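Local coordinates for alpha-amylase (Eisenia fetida, PDB 6M4K), which probably hydrolyses internal alpha-1,4-glucosidic linkages of starch-like polysaccharides as a calcium-dependent, cold-active member of glycoside hydrolase family 13, at residues P50-I55 against Q68-T73; H106-G111 against L126-V131. All blocks are in the same frame, centred on the assembly; numbering follows the deposited sequence.

How the contacts relate
Two loops on neighbouring strands of this TIM barrel are each closed by a short contact and joined to one another. From the N terminus, contact 1 folds the loop that follows barrel strand 44-47 back on itself before helix 81-93. The chain then passes through strand 97-102, the third of the barrel, into the long excursion that forms domain B in alpha-amylases. There contact 2 spans strands 112-114 and 120-122 to bring 126-131 back to 106-111. The two closures follow in series, neither nested nor crossed, with centres about 9 Å apart. Q68 and R54 of contact 1 probably hydrogen-bond to G109 and G110 of contact 2, joining the loop after the second barrel strand to domain B.

Contact 1 of 2, residues P50-I55 against Q68-T73; sequences PNEHRI and QPVSYT
E52 and R54 meet Q68, V70 and S71 where the long beta-alpha loop after the second strand of the TIM barrel doubles back, a single beta bridge between H53 and P69 marking the closest backbone pairing. The polar centre of the contact is the carbonyl of E52: O takes the amide of V70 at 2.9 Å and a longer bond from S71 N at 3.3 Å, both from the same face of the carbonyl plane.

The E52 side chain runs out fully extended, with CG opposite the backbone N (chi1 -180°), and crosses V70, whose CG1 lies 3.9 Å from E52 CD. At its end OE1 receives S71 OG at 2.6 Å through the lone pair turned away from the other carboxylate oxygen. The N119 side-chain amide also hydrogen-bonds OE1, and the backbone N of D117 bonds OE2, so the buried carboxylate is held at both oxygens, which would probably stabilise its charge. S71 OG meanwhile accepts from T73 N in an ST turn, and T73 OG1 is hydrogen-bonded to the carboxylate of D117 (OD2).

N51 turns its amide toward the 68-73 segment, CG lying between the backbone N and carbonyl carbon (chi1 61°). This brings ND2 to S71 O at 3.1 Å, almost in line with the carbonyl bond, and sets it against the ring of P69. H53 turns its imidazole off the contact: ND1 donates to R54 O, while NE2 bonds to the R77 amide.

The partly exposed end is a pairing of long chains. R54 and Q68 run alongside one another in the same direction, guanidinium and amide planes 84° apart. The NH1 of R54 meets Q68 OE1 at 2.9 Å, in the plane of that amide carbonyl, and R54 CD rests 3.2 Å from the same oxygen.

Contact 2 of 2, residues H106-G111 against L126-V131; sequences HMTGGG and LQYPGV
Y128 lays one face of its ring against M107 and directs its hydroxyl to T108, an example of how an aromatic residue can anchor a returning loop in domain B of an alpha-amylase. M107 and Y128 run antiparallel, each passing the other's side chain. M107 CB sits over the ring in a CH-pi contact, 3.9 Å from the centroid and displaced toward the rim by CZ and CE2. Beyond it the thioether bends twice (chi2 -59°, chi3 -75°), which keeps SD above the same ring at 5.2 Å from the centroid, a distant Met-aromatic contact. The bend also returns CE to within 3.8 Å of Y128 CD2 and brings it tip to tip with V131 CG2 at 4.0 Å. A type I turn from Y128 to V131 places both partners of this methionine.

T108 comes to the ring edge instead. Its OG1 lies near the ring plane and accepts from Y128 OH at 2.8 Å, then donates to G109 O at 2.8 Å on a carbonyl lone pair. A leucine in place of Y128 would probably leave T108 OG1 without its donor and M107 without the flat surface it lies against. Each hydroxyl donates to the next oxygen, so phenol, threonine hydroxyl and carbonyl form a directional chain, which probably fixes the rotation of the phenol hydroxyl, while one face of the ring is covered by the methylene and methyl of M107, with the sulfur farther off.

Contact 1 of 2, residues P50-I55 against Q68-T73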
ATOM      1  N   PRO A  50      -2.190   5.002 -14.402  1.00 12.98           N
ATOM      2  CA  PRO A  50      -1.572   4.814 -15.718  1.00 14.49           C
ATOM      3  C   PRO A  50      -2.327   5.513 -16.836  1.00 12.35           C
ATOM      4  O   PRO A  50      -1.879   5.479 -17.989  1.00 14.49           O
ATOM      5  CB  PRO A  50      -1.646   3.295 -15.896  1.00 14.32           C
ATOM      6  CG  PRO A  50      -2.960   2.963 -15.245  1.00 13.90           C
ATOM      7  CD  PRO A  50      -3.029   3.847 -14.027  1.00 12.90           C
ATOM      8  N   ASN A  51      -3.489   6.086 -16.531  1.00 13.34           N
ATOM      9  CA  ASN A  51      -4.268   6.801 -17.529  1.00 14.01           C
ATOM     10  C   ASN A  51      -3.672   8.191 -17.764  1.00 14.63           C
ATOM     11  O   ASN A  51      -2.790   8.654 -17.030  1.00 14.82           O
ATOM     12  CB  ASN A  51      -5.706   6.955 -17.053  1.00 15.23           C
ATOM     13  CG  ASN A  51      -5.782   7.737 -15.779  1.00 14.05           C
ATOM     14  OD1 ASN A  51      -5.348   7.257 -14.730  1.00 14.55           O
ATOM     15  ND2 ASN A  51      -6.290   8.956 -15.848  1.00 15.81           N
ATOM     16  N   GLU A  52      -4.188   8.872 -18.787  1.00 14.00           N
ATOM     17  CA  GLU A  52      -3.745  10.230 -19.070  1.00 14.67           C
ATOM     18  C   GLU A  52      -4.102  11.151 -17.916  1.00 13.36           C
ATOM     19  O   GLU A  52      -5.274  11.274 -17.542  1.00 14.31           O
ATOM     20  CB  GLU A  52      -4.385  10.744 -20.353  1.00 14.62           C
ATOM     21  CG  GLU A  52      -3.919  12.155 -20.646  1.00 16.30           C
ATOM     22  CD  GLU A  52      -4.436  12.726 -21.941  1.00 15.49           C
ATOM     23  OE1 GLU A  52      -5.486  12.278 -22.459  1.00 17.72           O
ATOM     24  OE2 GLU A  52      -3.773  13.660 -22.443  1.00 16.26           O
ATOM     25  N   HIS A  53      -3.091  11.834 -17.387  1.00 14.13           N
ATOM     26  CA  HIS A  53      -3.257  12.710 -16.243  1.00 13.76           C
ATOM     27  C   HIS A  53      -2.755  14.110 -16.578  1.00 13.91           C
ATOM     28  O   HIS A  53      -2.066  14.339 -17.576  1.00 14.18           O
ATOM     29  CB  HIS A  53      -2.494  12.161 -15.026  1.00 14.03           C
ATOM     30  CG  HIS A  53      -1.054  11.874 -15.312  1.00 13.16           C
ATOM     31  ND1 HIS A  53      -0.091  12.861 -15.361  1.00 14.13           N
ATOM     32  CD2 HIS A  53      -0.422  10.715 -15.623  1.00 14.68           C
ATOM     33  CE1 HIS A  53       1.077  12.315 -15.655  1.00 14.66           C
ATOM     34  NE2 HIS A  53       0.904  11.016 -15.824  1.00 14.93           N
ATOM     35  N   ARG A  54      -3.098  15.042 -15.699  1.00 13.01           N
ATOM     36  CA  ARG A  54      -2.664  16.422 -15.845  1.00 15.03           C
ATOM     37  C   ARG A  54      -1.143  16.490 -15.875  1.00 13.27           C
ATOM     38  O   ARG A  54      -0.450  15.746 -15.174  1.00 14.97           O
ATOM     39  CB  ARG A  54      -3.190  17.230 -14.657  1.00 14.85           C
ATOM     40  CG  ARG A  54      -3.058  18.747 -14.804  1.00 16.70           C
ATOM     41  CD  ARG A  54      -3.716  19.484 -13.649  1.00 16.02           C
ATOM     42  NE  ARG A  54      -3.701  20.929 -13.900  1.00 17.54           N
ATOM     43  CZ  ARG A  54      -4.619  21.778 -13.447  1.00 18.85           C
ATOM     44  NH1 ARG A  54      -5.637  21.350 -12.719  1.00 19.53           N
ATOM     45  NH2 ARG A  54      -4.533  23.072 -13.748  1.00 20.22           N
ATOM     46  N   ILE A  55      -0.620  17.393 -16.698  1.00 15.12           N
ATOM     47  CA  ILE A  55       0.771  17.798 -16.603  1.00 15.94           C
ATOM     48  C   ILE A  55       0.780  19.146 -15.902  1.00 17.26           C
ATOM     49  O   ILE A  55       0.173  20.114 -16.388  1.00 17.99           O
ATOM     50  CB  ILE A  55       1.440  17.872 -17.985  1.00 17.44           C
ATOM     51  CG1 ILE A  55       1.488  16.489 -18.637  1.00 19.27           C
ATOM     52  CG2 ILE A  55       2.855  18.438 -17.849  1.00 20.13           C
ATOM     53  CD1 ILE A  55       2.280  15.469 -17.841  1.00 21.62           C
ATOM     54  N   GLN A  68      -4.998  13.684 -11.041  1.00 13.31           N
ATOM     55  CA  GLN A  68      -5.918  14.551 -11.777  1.00 12.93           C
ATOM     56  C   GLN A  68      -6.089  13.995 -13.183  1.00 14.84           C
ATOM     57  O   GLN A  68      -5.387  14.407 -14.123  1.00 14.96           O
ATOM     58  CB  GLN A  68      -5.423  15.996 -11.787  1.00 14.83           C
ATOM     59  CG  GLN A  68      -5.505  16.607 -10.408  1.00 15.72           C
ATOM     60  CD  GLN A  68      -5.235  18.093 -10.401  1.00 16.84           C
ATOM     61  OE1 GLN A  68      -5.749  18.837 -11.242  1.00 17.39           O
ATOM     62  NE2 GLN A  68      -4.426  18.537  -9.453  1.00 19.26           N
ATOM     63  N   PRO A  69      -7.028  13.071 -13.379  1.00 13.65           N
ATOM     64  CA  PRO A  69      -7.242  12.500 -14.710  1.00 14.28           C
ATOM     65  C   PRO A  69      -7.647  13.550 -15.735  1.00 13.07           C
ATOM     66  O   PRO A  69      -8.409  14.480 -15.448  1.00 13.90           O
ATOM     67  CB  PRO A  69      -8.372  11.490 -14.488  1.00 13.89           C
ATOM     68  CG  PRO A  69      -8.248  11.122 -13.051  1.00 14.06           C
ATOM     69  CD  PRO A  69      -7.830  12.385 -12.348  1.00 14.50           C
ATOM     70  N   VAL A  70      -7.146  13.343 -16.949  1.00 14.13           N
ATOM     71  CA  VAL A  70      -7.530  14.123 -18.114  1.00 13.08           C
ATOM     72  C   VAL A  70      -8.309  13.284 -19.126  1.00 16.26           C
ATOM     73  O   VAL A  70      -9.251  13.775 -19.754  1.00 15.47           O
ATOM     74  CB  VAL A  70      -6.285  14.791 -18.743  1.00 13.19           C
ATOM     75  CG1 VAL A  70      -6.600  15.383 -20.125  1.00 15.39           C
ATOM     76  CG2 VAL A  70      -5.746  15.866 -17.803  1.00 15.90           C
ATOM     77  N   SER A  71      -7.963  12.008 -19.265  1.00 14.50           N
ATOM     78  CA  SER A  71      -8.746  11.073 -20.066  1.00 14.21           C
ATOM     79  C   SER A  71      -8.420   9.665 -19.591  1.00 15.09           C
ATOM     80  O   SER A  71      -7.676   9.474 -18.626  1.00 15.91           O
ATOM     81  CB  SER A  71      -8.474  11.233 -21.565  1.00 15.90           C
ATOM     82  OG  SER A  71      -7.321  10.509 -21.936  1.00 16.21           O
ATOM     83  N   TYR A  72      -8.992   8.672 -20.273  1.00 14.13           N
ATOM     84  CA  TYR A  72      -8.720   7.273 -19.963  1.00 14.12           C
ATOM     85  C   TYR A  72      -7.846   6.600 -21.017  1.00 17.02           C
ATOM     86  O   TYR A  72      -7.776   5.365 -21.061  1.00 17.64           O
ATOM     87  CB  TYR A  72     -10.022   6.517 -19.685  1.00 15.99           C
ATOM     88  CG  TYR A  72     -10.850   7.185 -18.607  1.00 14.98           C
ATOM     89  CD1 TYR A  72     -10.467   7.132 -17.266  1.00 15.78           C
ATOM     90  CD2 TYR A  72     -12.008   7.887 -18.925  1.00 16.34           C
ATOM     91  CE1 TYR A  72     -11.218   7.761 -16.283  1.00 15.73           C
ATOM     92  CE2 TYR A  72     -12.762   8.513 -17.950  1.00 15.44           C
ATOM     93  CZ  TYR A  72     -12.378   8.444 -16.625  1.00 13.88           C
ATOM     94  OH  TYR A  72     -13.139   9.073 -15.665  1.00 14.80           O
ATOM     95  N   THR A  73      -7.161   7.378 -21.860  1.00 15.67           N
ATOM     96  CA  THR A  73      -6.074   6.785 -22.625  1.00 15.23           C
ATOM     97  C   THR A  73      -4.941   6.410 -21.672  1.00 15.46           C
ATOM     98  O   THR A  73      -4.974   6.733 -20.484  1.00 15.99           O
ATOM     99  CB  THR A  73      -5.584   7.725 -23.726  1.00 15.85           C
ATOM    100  OG1 THR A  73      -4.837   8.809 -23.151  1.00 18.02           O
ATOM    101  CG2 THR A  73      -6.768   8.270 -24.518  1.00 19.04           C
TER

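Contact 2 of 2, residues H106-G111 against L126-V131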
ATOM      1  N   HIS A 106     -12.974  11.962  -9.699  1.00 13.84           N
ATOM      2  CA  HIS A 106     -12.819  13.334 -10.148  1.00 13.96           C
ATOM      3  C   HIS A 106     -11.942  13.352 -11.382  1.00 14.18           C
ATOM      4  O   HIS A 106     -11.349  12.345 -11.779  1.00 14.12           O
ATOM      5  CB  HIS A 106     -12.194  14.161  -9.034  1.00 14.19           C
ATOM      6  CG  HIS A 106     -10.948  13.555  -8.470  1.00 12.85           C
ATOM      7  ND1 HIS A 106     -10.936  12.835  -7.292  1.00 14.02           N
ATOM      8  CD2 HIS A 106      -9.677  13.545  -8.936  1.00 14.38           C
ATOM      9  CE1 HIS A 106      -9.702  12.421  -7.054  1.00 13.91           C
ATOM     10  NE2 HIS A 106      -8.919  12.837  -8.037  1.00 15.12           N
ATOM     11  N   MET A 107     -11.889  14.531 -12.000  1.00 14.20           N
ATOM     12  CA  MET A 107     -10.949  14.806 -13.080  1.00 14.97           C
ATOM     13  C   MET A 107      -9.858  15.746 -12.570  1.00 13.63           C
ATOM     14  O   MET A 107      -9.119  15.389 -11.646  1.00 16.01           O
ATOM     15  CB  MET A 107     -11.688  15.323 -14.320  1.00 15.04           C
ATOM     16  CG  MET A 107     -12.666  14.318 -14.916  1.00 15.32           C
ATOM     17  SD  MET A 107     -11.928  12.742 -15.425  1.00 15.49           S
ATOM     18  CE  MET A 107     -11.096  13.225 -16.950  1.00 16.19           C
ATOM     19  N   THR A 108      -9.736  16.944 -13.130  1.00 14.46           N
ATOM     20  CA  THR A 108      -8.735  17.892 -12.660  1.00 14.93           C
ATOM     21  C   THR A 108      -9.363  18.905 -11.716  1.00 14.22           C
ATOM     22  O   THR A 108     -10.587  18.969 -11.550  1.00 16.73           O
ATOM     23  CB  THR A 108      -8.094  18.659 -13.825  1.00 15.18           C
ATOM     24  OG1 THR A 108      -9.086  19.503 -14.446  1.00 15.47           O
ATOM     25  CG2 THR A 108      -7.519  17.705 -14.843  1.00 15.09           C
ATOM     26  N   GLY A 109      -8.502  19.729 -11.122  1.00 16.79           N
ATOM     27  CA  GLY A 109      -8.934  20.968 -10.512  1.00 17.20           C
ATOM     28  C   GLY A 109      -9.209  22.026 -11.565  1.00 16.56           C
ATOM     29  O   GLY A 109      -9.362  21.740 -12.757  1.00 16.72           O
ATOM     30  N   GLY A 110      -9.269  23.274 -11.110  1.00 19.16           N
ATOM     31  CA  GLY A 110      -9.474  24.386 -12.016  1.00 18.61           C
ATOM     32  C   GLY A 110      -8.287  24.617 -12.932  1.00 19.19           C
ATOM     33  O   GLY A 110      -7.199  24.054 -12.783  1.00 19.92           O
ATOM     34  N   GLY A 111      -8.504  25.490 -13.912  1.00 19.49           N
ATOM     35  CA  GLY A 111      -7.477  25.781 -14.889  1.00 20.52           C
ATOM     36  C   GLY A 111      -7.599  24.921 -16.126  1.00 19.12           C
ATOM     37  O   GLY A 111      -8.448  24.032 -16.245  1.00 20.44           O
ATOM     38  N   LEU A 126     -15.306  22.619 -17.425  1.00 16.31           N
ATOM     39  CA  LEU A 126     -15.626  21.200 -17.241  0.50 15.37           C
ATOM     40  C   LEU A 126     -15.632  20.445 -18.568  1.00 17.29           C
ATOM     41  O   LEU A 126     -16.486  19.592 -18.811  1.00 19.02           O
ATOM     42  CB  LEU A 126     -16.942  20.996 -16.484  0.50 16.60           C
ATOM     43  CG  LEU A 126     -16.929  20.879 -14.963  0.50 22.40           C
ATOM     44  CD1 LEU A 126     -15.991  21.886 -14.348  0.50 24.47           C
ATOM     45  CD2 LEU A 126     -18.332  21.064 -14.420  0.50 17.79           C
ATOM     46  N   GLN A 127     -14.673  20.755 -19.434  1.00 15.45           N
ATOM     47  CA  GLN A 127     -14.567  20.120 -20.742  1.00 15.39           C
ATOM     48  C   GLN A 127     -13.349  19.208 -20.778  1.00 15.97           C
ATOM     49  O   GLN A 127     -12.212  19.667 -20.581  1.00 15.59           O
ATOM     50  CB  GLN A 127     -14.518  21.170 -21.855  1.00 16.79           C
ATOM     51  CG  GLN A 127     -15.809  21.992 -21.900  1.00 17.02           C
ATOM     52  CD  GLN A 127     -15.880  22.916 -23.098  1.00 20.18           C
ATOM     53  OE1 GLN A 127     -15.013  22.893 -23.977  1.00 17.83           O
ATOM     54  NE2 GLN A 127     -16.923  23.737 -23.146  1.00 18.85           N
ATOM     55  N   TYR A 128     -13.592  17.915 -21.025  1.00 15.04           N
ATOM     56  CA  TYR A 128     -12.544  16.896 -21.104  1.00 16.24           C
ATOM     57  C   TYR A 128     -12.781  16.144 -22.401  1.00 15.83           C
ATOM     58  O   TYR A 128     -13.364  15.053 -22.405  1.00 15.66           O
ATOM     59  CB  TYR A 128     -12.575  15.983 -19.876  1.00 14.75           C
ATOM     60  CG  TYR A 128     -12.334  16.758 -18.613  1.00 14.26           C
ATOM     61  CD1 TYR A 128     -13.383  17.391 -17.955  1.00 14.24           C
ATOM     62  CD2 TYR A 128     -11.049  16.899 -18.095  1.00 14.80           C
ATOM     63  CE1 TYR A 128     -13.175  18.128 -16.819  1.00 15.87           C
ATOM     64  CE2 TYR A 128     -10.827  17.635 -16.949  1.00 14.91           C
ATOM     65  CZ  TYR A 128     -11.894  18.253 -16.316  1.00 13.92           C
ATOM     66  OH  TYR A 128     -11.699  18.976 -15.160  1.00 15.39           O
ATOM     67  N   PRO A 129     -12.360  16.718 -23.535  0.50 15.55           N
ATOM     68  CA  PRO A 129     -12.715  16.134 -24.838  0.50 15.48           C
ATOM     69  C   PRO A 129     -12.096  14.776 -25.109  0.50 15.81           C
ATOM     70  O   PRO A 129     -12.550  14.090 -26.031  0.50 17.73           O
ATOM     71  CB  PRO A 129     -12.216  17.182 -25.843  0.50 17.38           C
ATOM     72  CG  PRO A 129     -12.163  18.460 -25.065  0.50 15.79           C
ATOM     73  CD  PRO A 129     -11.753  18.053 -23.676  0.50 16.86           C
ATOM     74  N   GLY A 130     -11.088  14.358 -24.342  1.00 15.32           N
ATOM     75  CA  GLY A 130     -10.509  13.042 -24.541  1.00 16.61           C
ATOM     76  C   GLY A 130     -11.339  11.901 -24.002  1.00 15.62           C
ATOM     77  O   GLY A 130     -11.024  10.742 -24.295  1.00 16.91           O
ATOM     78  N   VAL A 131     -12.392  12.200 -23.246  1.00 14.89           N
ATOM     79  CA  VAL A 131     -13.244  11.161 -22.668  1.00 15.49           C
ATOM     80  C   VAL A 131     -14.397  10.738 -23.605  1.00 17.35           C
ATOM     81  O   VAL A 131     -14.436   9.581 -24.019  1.00 19.02           O
ATOM     82  CB  VAL A 131     -13.675  11.504 -21.222  1.00 15.92           C
ATOM     83  CG1 VAL A 131     -14.655  10.478 -20.705  1.00 16.42           C
ATOM     84  CG2 VAL A 131     -12.458  11.610 -20.308  1.00 17.08           C
TER